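Local atomic coordinates of uncharacterized protein (Bacillus cereus, PDB entry 4QVU), a protein that is of unknown function but has a HIT-like fold, binds zinc and may act as a hexose-1-phosphate uridylyltransferase. Residues Asp72-Ala75 / Thr76-Glu79; Trp93-Leu96 / Gln97-Glu100; Val190-Ile193 / Leu194-His198. All coordinates share one frame; numbering follows the deposited sequence.

Contact 1. Residues Asp72-Ala75 / Thr76-Glu79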
# COMPACT_ATOMS: atom_id res chain seq x y z
N ASP A 72 14.75 -34.90 -7.18
CA ASP A 72 15.33 -33.68 -7.77
C ASP A 72 14.32 -32.53 -7.94
O ASP A 72 13.12 -32.76 -8.12
CB ASP A 72 15.94 -33.98 -9.14
CG ASP A 72 17.31 -34.63 -9.10
OD1 ASP A 72 17.58 -35.41 -8.16
OD2 ASP A 72 18.11 -34.38 -10.04
N HIS A 73 14.86 -31.29 -7.89
CA HIS A 73 14.18 -30.00 -8.06
C HIS A 73 15.24 -28.94 -8.53
O HIS A 73 16.40 -29.31 -8.72
CB HIS A 73 13.43 -29.58 -6.78
CG HIS A 73 14.29 -29.34 -5.58
ND1 HIS A 73 14.81 -30.38 -4.84
CD2 HIS A 73 14.62 -28.17 -4.98
CE1 HIS A 73 15.48 -29.82 -3.85
NE2 HIS A 73 15.38 -28.49 -3.88
N ILE A 74 14.82 -27.66 -8.76
CA ILE A 74 15.66 -26.56 -9.28
C ILE A 74 17.02 -26.45 -8.53
O ILE A 74 18.05 -26.38 -9.19
CB ILE A 74 14.92 -25.20 -9.28
CG1 ILE A 74 13.81 -25.20 -10.36
CG2 ILE A 74 15.88 -24.02 -9.49
CD1 ILE A 74 12.96 -23.95 -10.47
N ALA A 75 17.02 -26.46 -7.18
CA ALA A 75 18.23 -26.33 -6.36
C ALA A 75 19.26 -27.49 -6.58
O ALA A 75 20.46 -27.26 -6.44
CB ALA A 75 17.86 -26.28 -4.89
N THR A 76 18.78 -28.70 -6.96
CA THR A 76 19.60 -29.91 -7.16
C THR A 76 20.10 -30.04 -8.62
O THR A 76 21.26 -30.45 -8.79
CB THR A 76 18.76 -31.14 -6.76
OG1 THR A 76 18.50 -31.06 -5.36
CG2 THR A 76 19.45 -32.47 -7.03
N TYR A 77 19.27 -29.73 -9.65
CA TYR A 77 19.57 -29.89 -11.09
C TYR A 77 20.97 -29.42 -11.52
O TYR A 77 21.46 -28.40 -11.03
CB TYR A 77 18.57 -29.14 -11.99
CG TYR A 77 17.11 -29.53 -11.84
CD1 TYR A 77 16.74 -30.84 -11.57
CD2 TYR A 77 16.10 -28.61 -12.09
CE1 TYR A 77 15.41 -31.21 -11.44
CE2 TYR A 77 14.76 -28.96 -11.97
CZ TYR A 77 14.42 -30.26 -11.64
OH TYR A 77 13.10 -30.61 -11.51
N THR A 78 21.57 -30.13 -12.51
CA THR A 78 22.86 -29.74 -13.10
C THR A 78 22.67 -28.46 -13.93
O THR A 78 21.53 -28.13 -14.27
CB THR A 78 23.47 -30.88 -13.94
OG1 THR A 78 22.58 -31.26 -15.00
CG2 THR A 78 23.87 -32.10 -13.12
N GLU A 79 23.76 -27.75 -14.24
CA GLU A 79 23.72 -26.51 -15.03
C GLU A 79 23.07 -26.76 -16.40
O GLU A 79 22.30 -25.92 -16.87
CB GLU A 79 25.12 -25.92 -15.20
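The side chain of Y77 folds back under the backbone of H73 and I74, within a single turn of helical shape in the loop that leads from strand 59-65 to helix 79-97 of this HIT-like fold. The turn is closed on the carbonyl of H73, whose O accepts two backbone bonds: Y77 N at 3.0 Å, nearly along the C=O axis, and T76 N, which comes in from well above the carbonyl plane. Y77 CB lies 3.9 Å from H73 O, and beyond it the chain turns inward because CG lies anti to the carbonyl carbon (chi1 -58°). From there the ring slides beneath the turn, with H73 O 3.1 Å above its plane over the centre and I74 N above the same face, nearer the rim. On one flank CE1 meets D72 CB at 3.6 Å; on the other, CE2 reaches I74 CG1 at 4.2 Å. The tip, OH, passes by H73 CA and is held by a hydrogen bond to E66 OE1, which anchors the far end of the ring. I74 O and Y77 O both accept from Q187 NE2, tying the turn to helix 179-195. On the outer side of the turn, the T76 side chain crosses those of D72 and H73 at about right angles: its methyl CG2 packs on the D72 carboxylate, and its OG1 lies 3.6 Å from H73 CE1.

Contact 2. Residues Trp93-Leu96 / Gln97-Glu100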
# COMPACT_ATOMS: atom_id res chain seq x y z
N TRP A 93 6.02 -21.78 -23.93
CA TRP A 93 5.19 -20.70 -23.39
C TRP A 93 4.99 -19.61 -24.45
O TRP A 93 3.86 -19.20 -24.71
CB TRP A 93 5.85 -20.12 -22.12
CG TRP A 93 5.42 -18.74 -21.70
CD1 TRP A 93 4.15 -18.32 -21.43
CD2 TRP A 93 6.28 -17.67 -21.28
NE1 TRP A 93 4.16 -17.01 -21.00
CE2 TRP A 93 5.46 -16.60 -20.85
CE3 TRP A 93 7.68 -17.50 -21.24
CZ2 TRP A 93 5.98 -15.38 -20.40
CZ3 TRP A 93 8.20 -16.29 -20.80
CH2 TRP A 93 7.35 -15.25 -20.38
N LEU A 94 6.09 -19.16 -25.07
CA LEU A 94 6.06 -18.07 -26.02
C LEU A 94 5.42 -18.50 -27.34
O LEU A 94 4.69 -17.69 -27.92
CB LEU A 94 7.47 -17.49 -26.26
CG LEU A 94 8.12 -16.79 -25.04
CD1 LEU A 94 9.47 -16.27 -25.36
CD2 LEU A 94 7.26 -15.65 -24.51
N ASN A 95 5.63 -19.76 -27.78
CA ASN A 95 5.04 -20.26 -29.03
C ASN A 95 3.53 -20.47 -28.90
O ASN A 95 2.83 -20.27 -29.89
CB ASN A 95 5.69 -21.55 -29.49
CG ASN A 95 7.07 -21.37 -30.06
OD1 ASN A 95 7.35 -20.43 -30.82
ND2 ASN A 95 7.95 -22.30 -29.76
N LEU A 96 3.03 -20.87 -27.70
CA LEU A 96 1.59 -21.10 -27.48
C LEU A 96 0.83 -19.76 -27.50
O LEU A 96 -0.33 -19.74 -27.93
CB LEU A 96 1.32 -21.85 -26.16
CG LEU A 96 -0.10 -22.44 -25.96
CD1 LEU A 96 -0.32 -23.68 -26.83
CD2 LEU A 96 -0.34 -22.80 -24.51
N GLN A 97 1.48 -18.65 -27.08
CA GLN A 97 0.89 -17.31 -27.06
C GLN A 97 0.65 -16.79 -28.50
O GLN A 97 -0.27 -15.99 -28.71
CB GLN A 97 1.79 -16.35 -26.28
CG GLN A 97 1.08 -15.08 -25.79
CD GLN A 97 1.61 -14.54 -24.49
OE1 GLN A 97 0.86 -14.05 -23.66
NE2 GLN A 97 2.91 -14.68 -24.23
N LYS A 98 1.44 -17.30 -29.47
CA LYS A 98 1.36 -16.97 -30.90
C LYS A 98 0.07 -17.55 -31.52
O LYS A 98 -0.38 -17.07 -32.56
CB LYS A 98 2.60 -17.48 -31.65
CG LYS A 98 3.91 -16.91 -31.12
CD LYS A 98 5.13 -17.48 -31.82
CE LYS A 98 6.43 -17.07 -31.16
NZ LYS A 98 6.64 -15.60 -31.15
N ASN A 99 -0.52 -18.56 -30.86
CA ASN A 99 -1.79 -19.17 -31.24
C ASN A 99 -2.89 -18.13 -30.95
O ASN A 99 -3.07 -17.72 -29.80
CB ASN A 99 -1.99 -20.50 -30.47
CG ASN A 99 -3.31 -21.22 -30.62
OD1 ASN A 99 -4.37 -20.64 -30.86
ND2 ASN A 99 -3.29 -22.52 -30.36
N GLU A 100 -3.58 -17.69 -32.02
CA GLU A 100 -4.64 -16.67 -32.01
C GLU A 100 -5.84 -17.03 -31.10
O GLU A 100 -6.64 -16.14 -30.79
CB GLU A 100 -5.15 -16.43 -33.44
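L96 O accepts the backbone N of N99 at 3.2 Å, from a donor lying 64° out of the carbonyl plane. One residue back, K98 N makes a weak bond to N95 O, again spanning three residues, whereas Q97 N makes a weak four-residue bond to W93 O. The spacing of these bonds, two of them weak, is consistent with a change from alpha-helical to 3-10 pattern near the helix exit. This is the C-terminal end of helix 79-97, from which the chain turns into strand 104-111 of the antiparallel sheet of the HIT-like fold. On the buried side, W93 and Q97 lie side by side and point the same way, the indole and amide planes 45° apart, with W93 NE1 4.2 Å from Q97 NE2. Their main polar partners are both on V105 of that strand: W93 NE1 donates to V105 O and Q97 OE1 accepts from V105 N, so two neighbouring side chains hold both backbone groups of one strand residue. With CG anti to the backbone N (chi1 -161°), Q97 runs alongside the indole. On the solvent side, the K98 chain bends back over the preceding turn: CG packs 3.4 Å from L94 O, and CE comes 3.5 Å from N95 OD1 as the two side chains pass at a slant. N99 OD1 accepts from E101 N in an Asx turn.

Contact 3. Residues Val190-Ile193 / Leu194-His198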
# COMPACT_ATOMS: atom_id res chain seq x y z
N VAL A 190 16.61 -19.40 -6.04
CA VAL A 190 15.85 -20.51 -5.44
C VAL A 190 16.69 -21.16 -4.32
O VAL A 190 16.18 -21.33 -3.21
CB VAL A 190 15.40 -21.54 -6.52
CG1 VAL A 190 15.06 -22.91 -5.91
CG2 VAL A 190 14.24 -21.00 -7.34
N ARG A 191 17.98 -21.46 -4.61
CA ARG A 191 18.92 -22.05 -3.66
C ARG A 191 19.02 -21.20 -2.39
O ARG A 191 19.00 -21.76 -1.30
CB ARG A 191 20.31 -22.23 -4.28
CG ARG A 191 20.41 -23.47 -5.14
CD ARG A 191 21.69 -23.53 -5.95
NE ARG A 191 21.85 -24.85 -6.57
CZ ARG A 191 22.72 -25.12 -7.54
NH1 ARG A 191 23.49 -24.17 -8.05
NH2 ARG A 191 22.80 -26.35 -8.03
N TYR A 192 19.06 -19.86 -2.54
CA TYR A 192 19.11 -18.92 -1.42
C TYR A 192 17.82 -19.00 -0.59
O TYR A 192 17.91 -19.02 0.63
CB TYR A 192 19.35 -17.48 -1.92
CG TYR A 192 19.02 -16.41 -0.89
CD1 TYR A 192 19.87 -16.16 0.19
CD2 TYR A 192 17.86 -15.64 -1.00
CE1 TYR A 192 19.56 -15.20 1.14
CE2 TYR A 192 17.54 -14.68 -0.05
CZ TYR A 192 18.40 -14.46 1.02
OH TYR A 192 18.07 -13.51 1.95
N ILE A 193 16.65 -19.02 -1.26
CA ILE A 193 15.34 -19.07 -0.59
C ILE A 193 15.24 -20.36 0.25
O ILE A 193 14.86 -20.30 1.42
CB ILE A 193 14.15 -18.94 -1.58
CG1 ILE A 193 14.16 -17.55 -2.24
CG2 ILE A 193 12.80 -19.21 -0.87
CD1 ILE A 193 13.17 -17.36 -3.34
N LEU A 194 15.63 -21.50 -0.34
CA LEU A 194 15.54 -22.79 0.35
C LEU A 194 16.59 -22.94 1.45
O LEU A 194 16.37 -23.76 2.35
CB LEU A 194 15.70 -23.94 -0.65
CG LEU A 194 14.64 -24.08 -1.74
CD1 LEU A 194 14.96 -25.23 -2.65
CD2 LEU A 194 13.25 -24.28 -1.15
N THR A 195 17.70 -22.16 1.41
CA THR A 195 18.80 -22.32 2.37
C THR A 195 18.90 -21.17 3.41
O THR A 195 18.89 -21.49 4.60
CB THR A 195 20.13 -22.42 1.60
OG1 THR A 195 20.03 -23.47 0.65
CG2 THR A 195 21.33 -22.65 2.52
N ASP A 196 19.06 -19.89 2.99
CA ASP A 196 19.34 -18.82 3.95
C ASP A 196 18.18 -17.89 4.25
O ASP A 196 18.09 -17.45 5.40
CB ASP A 196 20.51 -17.97 3.46
CG ASP A 196 21.84 -18.70 3.59
OD1 ASP A 196 22.14 -19.20 4.70
OD2 ASP A 196 22.59 -18.74 2.60
N PHE A 197 17.31 -17.55 3.27
CA PHE A 197 16.16 -16.68 3.53
C PHE A 197 15.29 -17.29 4.63
O PHE A 197 14.85 -18.43 4.48
CB PHE A 197 15.36 -16.46 2.23
CG PHE A 197 14.24 -15.44 2.33
CD1 PHE A 197 14.51 -14.08 2.25
CD2 PHE A 197 12.91 -15.85 2.43
CE1 PHE A 197 13.47 -13.14 2.30
CE2 PHE A 197 11.87 -14.91 2.49
CZ PHE A 197 12.16 -13.56 2.42
N HIS A 198 15.14 -16.57 5.77
CA HIS A 198 14.36 -16.99 6.96
C HIS A 198 14.89 -18.33 7.54
O HIS A 198 14.12 -19.09 8.13
CB HIS A 198 12.85 -17.10 6.63
CG HIS A 198 12.12 -15.80 6.54
ND1 HIS A 198 10.95 -15.57 7.26
CD2 HIS A 198 12.43 -14.67 5.84
CE1 HIS A 198 10.58 -14.34 6.97
NE2 HIS A 198 11.43 -13.75 6.11
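Y192 and F197 meet at a slant at the C-terminal end of helix 179-195, where the helix gives way to the turn before strand 203-211. The last turn of the HIT-like domain's helix is closed on one carbonyl: Y192 O takes D196 N at 2.8 Å and F197 N at 3.1 Å, the latter a five-residue bond of pi-turn type. The two bonds bring D196 and F197 against the Y192 ring. D196 crosses the ring at about a right angle, its CB 3.7 Å from Y192 CE1, while its OD2 bonds to Y251 OH. F197 N sits above one face of the Y192 ring toward the rim, and F197 CB packs on Y192 CE2 at 3.6 Å. Y192 reaches this position because its CG is anti to the backbone N (chi1 163°), which sends the ring out from the helix, leaning toward its C-terminal end. V244 and L248 of helix 241-249 also pack on Y192.

On another side of the helix, V190 and L194 lie side by side and point the same way, V190 CG1 touching L194 CD1 at 4.0 Å, with Y204 of strand 203-211 against both. L194 N bonds V190 O in regular alpha-helical fashion. At the next step T195 OG1 bends back to the carbonyl of R191, donating to R191 O at 2.8 Å. The Y192 hydroxyl is held by Q247 OE1, and its oxygen lies in the plane of the F197 ring at the edge, 3.6 Å from CD1.

Overall arrangement
Along the chain the contacts run in series. Contact 1 lies in the loop that leads into helix 79-97, and contact 2 at that helix's C-terminal end, their centres 27 Å apart; both are in the N-terminal domain. Contact 3 ends helix 179-195 in the C-terminal domain. Contacts 2 and 3 lie on opposite sides of the chain's centre, 33 Å between centres. Contacts 1 and 3 touch, their centres 14 Å apart: A75 O probably bonds R191 NE, H73 and A75 pack on L194, and I74 on V190. The two domains thus meet here, where helix 179-195 ends; its other end carries the zinc ligand E181.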